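Local coordinates for CYTH domain-containing protein (Pyrococcus horikoshii, PDB 2EEN) that is of unknown function but, as a CYTH-family protein, probably binds a triphosphate-bearing substrate inside a beta tunnel, at residues A[28-33]-A[52-57]. Numbering follows the deposited sequence.
Sequences EIHEDI and RIKRFN
R52 and D32 face each other in a non-hydrogen-bonded pair of antiparallel strands 28-33 and 52-56. The register is fixed by two hydrogen-bonded pairs, I29 with R55 and E31 with I53; I29 N to R55 O measures 2.8 Å. From CB, R52 sets out with CG anti to its amide nitrogen (chi1 161°), and CB and CG pass D32 OD1 so tightly that the place of this oxygen is doubtful. CD then lies over a face of the H30 ring, 3.9 Å from its centroid, a CH-pi contact. A bend at chi3 (-63°) turns the guanidinium across that ring, the two planes 28° apart, with H30 ND1 over the centre of the guanidinium. At the tip, NH2 donates to D32 OD2 at 3.0 Å, on the syn side though tilted out of the carboxylate plane; NE donates to the less surely placed D32 OD1, while NH1 rests near H30 CE1. A leucine at R52 would probably leave the D32 carboxylate without this salt bridge and the H30 ring without its guanidinium cover. H30 is fixed further by NE2 donating to E28 OE1 (2.8 Å), and K54 CG and CE pack near the same nitrogen. E28 OE2 pairs with R26 and K113, and H30 ND1 is hydrogen-bonded to K109 NZ. The sheet's other face carries a second bridge: R55 NE reaches E31 OE2 at 2.7 Å, nearly straight, and NH2 reaches OE1, both from above the carboxylate plane. I53 CG2 sits over the R55 guanidinium. The face with H30, D32, R52 and K54 probably lines the tunnel, as in CYTH relatives; the pair lies inside the antiparallel sheet, strand 102-117 flanking 23-36 and strand 59-70 flanking 48-56.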
# COMPACT_ATOMS: atom_id res chain seq x y z
N GLU A 28 -9.84 9.59 -19.80
CA GLU A 28 -9.97 9.13 -18.43
C GLU A 28 -10.31 10.29 -17.51
O GLU A 28 -9.97 11.44 -17.79
CB GLU A 28 -8.65 8.51 -17.94
CG GLU A 28 -8.04 7.45 -18.87
CD GLU A 28 -6.68 6.95 -18.39
OE1 GLU A 28 -6.02 7.65 -17.60
OE2 GLU A 28 -6.26 5.85 -18.82
N ILE A 29 -11.03 9.99 -16.44
CA ILE A 29 -11.32 10.99 -15.43
C ILE A 29 -10.43 10.56 -14.28
O ILE A 29 -10.36 9.37 -13.95
CB ILE A 29 -12.79 10.95 -14.98
CG1 ILE A 29 -13.68 11.55 -16.07
CG2 ILE A 29 -12.95 11.74 -13.67
CD1 ILE A 29 -15.17 11.36 -15.83
N HIS A 30 -9.70 11.51 -13.70
CA HIS A 30 -8.82 11.22 -12.58
C HIS A 30 -9.23 12.03 -11.37
O HIS A 30 -9.48 13.23 -11.46
CB HIS A 30 -7.37 11.59 -12.89
CG HIS A 30 -6.68 10.66 -13.84
ND1 HIS A 30 -5.34 10.78 -14.15
CD2 HIS A 30 -7.14 9.59 -14.54
CE1 HIS A 30 -5.01 9.83 -15.00
NE2 HIS A 30 -6.07 9.10 -15.25
N GLU A 31 -9.30 11.35 -10.24
CA GLU A 31 -9.61 11.98 -8.98
C GLU A 31 -8.47 11.52 -8.07
O GLU A 31 -8.42 10.36 -7.68
CB GLU A 31 -10.97 11.51 -8.46
CG GLU A 31 -12.13 12.07 -9.27
CD GLU A 31 -13.42 11.31 -9.04
OE1 GLU A 31 -13.75 11.03 -7.87
OE2 GLU A 31 -14.12 11.02 -10.03
N ASP A 32 -7.55 12.43 -7.79
CA ASP A 32 -6.40 12.11 -6.96
C ASP A 32 -6.48 12.72 -5.58
O ASP A 32 -6.91 13.87 -5.42
CB ASP A 32 -5.11 12.62 -7.59
CG ASP A 32 -4.83 12.00 -8.93
OD1 ASP A 32 -5.18 10.82 -9.11
OD2 ASP A 32 -4.26 12.70 -9.80
N ILE A 33 -6.08 11.95 -4.59
CA ILE A 33 -6.03 12.46 -3.23
C ILE A 33 -4.56 12.40 -2.86
O ILE A 33 -3.95 11.33 -2.89
CB ILE A 33 -6.85 11.62 -2.23
CG1 ILE A 33 -8.35 11.69 -2.57
CG2 ILE A 33 -6.65 12.16 -0.83
CD1 ILE A 33 -9.25 11.01 -1.57
N ARG A 52 -5.10 7.44 -6.62
CA ARG A 52 -5.77 7.90 -7.82
C ARG A 52 -6.90 6.99 -8.22
O ARG A 52 -6.75 5.77 -8.25
CB ARG A 52 -4.79 7.97 -8.99
CG ARG A 52 -5.49 7.99 -10.34
CD ARG A 52 -4.49 8.27 -11.44
NE ARG A 52 -3.90 9.59 -11.27
CZ ARG A 52 -2.88 10.07 -11.97
NH1 ARG A 52 -2.32 9.32 -12.92
NH2 ARG A 52 -2.44 11.29 -11.74
N ILE A 53 -8.04 7.60 -8.53
CA ILE A 53 -9.19 6.85 -9.01
C ILE A 53 -9.27 7.26 -10.47
O ILE A 53 -9.40 8.44 -10.79
CB ILE A 53 -10.49 7.24 -8.28
CG1 ILE A 53 -10.36 6.89 -6.79
CG2 ILE A 53 -11.66 6.49 -8.90
CD1 ILE A 53 -11.57 7.30 -5.96
N LYS A 54 -9.16 6.28 -11.36
CA LYS A 54 -9.19 6.50 -12.79
C LYS A 54 -10.47 5.91 -13.36
O LYS A 54 -10.77 4.74 -13.15
CB LYS A 54 -7.96 5.82 -13.41
CG LYS A 54 -7.73 6.08 -14.89
CD LYS A 54 -6.51 5.31 -15.37
CE LYS A 54 -5.24 5.74 -14.64
NZ LYS A 54 -4.06 4.90 -15.01
N ARG A 55 -11.24 6.73 -14.07
CA ARG A 55 -12.49 6.29 -14.66
C ARG A 55 -12.45 6.41 -16.19
O ARG A 55 -12.12 7.46 -16.73
CB ARG A 55 -13.65 7.13 -14.12
CG ARG A 55 -13.68 7.27 -12.60
CD ARG A 55 -14.86 8.13 -12.16
NE ARG A 55 -14.79 8.52 -10.75
CZ ARG A 55 -15.03 7.71 -9.72
NH1 ARG A 55 -15.35 6.43 -9.93
NH2 ARG A 55 -14.94 8.17 -8.48
N PHE A 56 -12.78 5.32 -16.88
CA PHE A 56 -12.80 5.30 -18.33
C PHE A 56 -13.66 4.14 -18.81
O PHE A 56 -13.71 3.10 -18.17
CB PHE A 56 -11.38 5.16 -18.88
CG PHE A 56 -10.67 3.92 -18.41
CD1 PHE A 56 -10.81 2.72 -19.09
CD2 PHE A 56 -9.88 3.96 -17.27
CE1 PHE A 56 -10.18 1.57 -18.63
CE2 PHE A 56 -9.24 2.82 -16.80
CZ PHE A 56 -9.40 1.62 -17.48
N ASN A 57 -14.36 4.33 -19.93
CA ASN A 57 -15.21 3.28 -20.50
C ASN A 57 -16.07 2.47 -19.52
O ASN A 57 -16.21 1.25 -19.69
CB ASN A 57 -14.35 2.32 -21.31
CG ASN A 57 -14.06 2.84 -22.69
OD1 ASN A 57 -13.36 3.84 -22.87
ND2 ASN A 57 -14.61 2.16 -23.69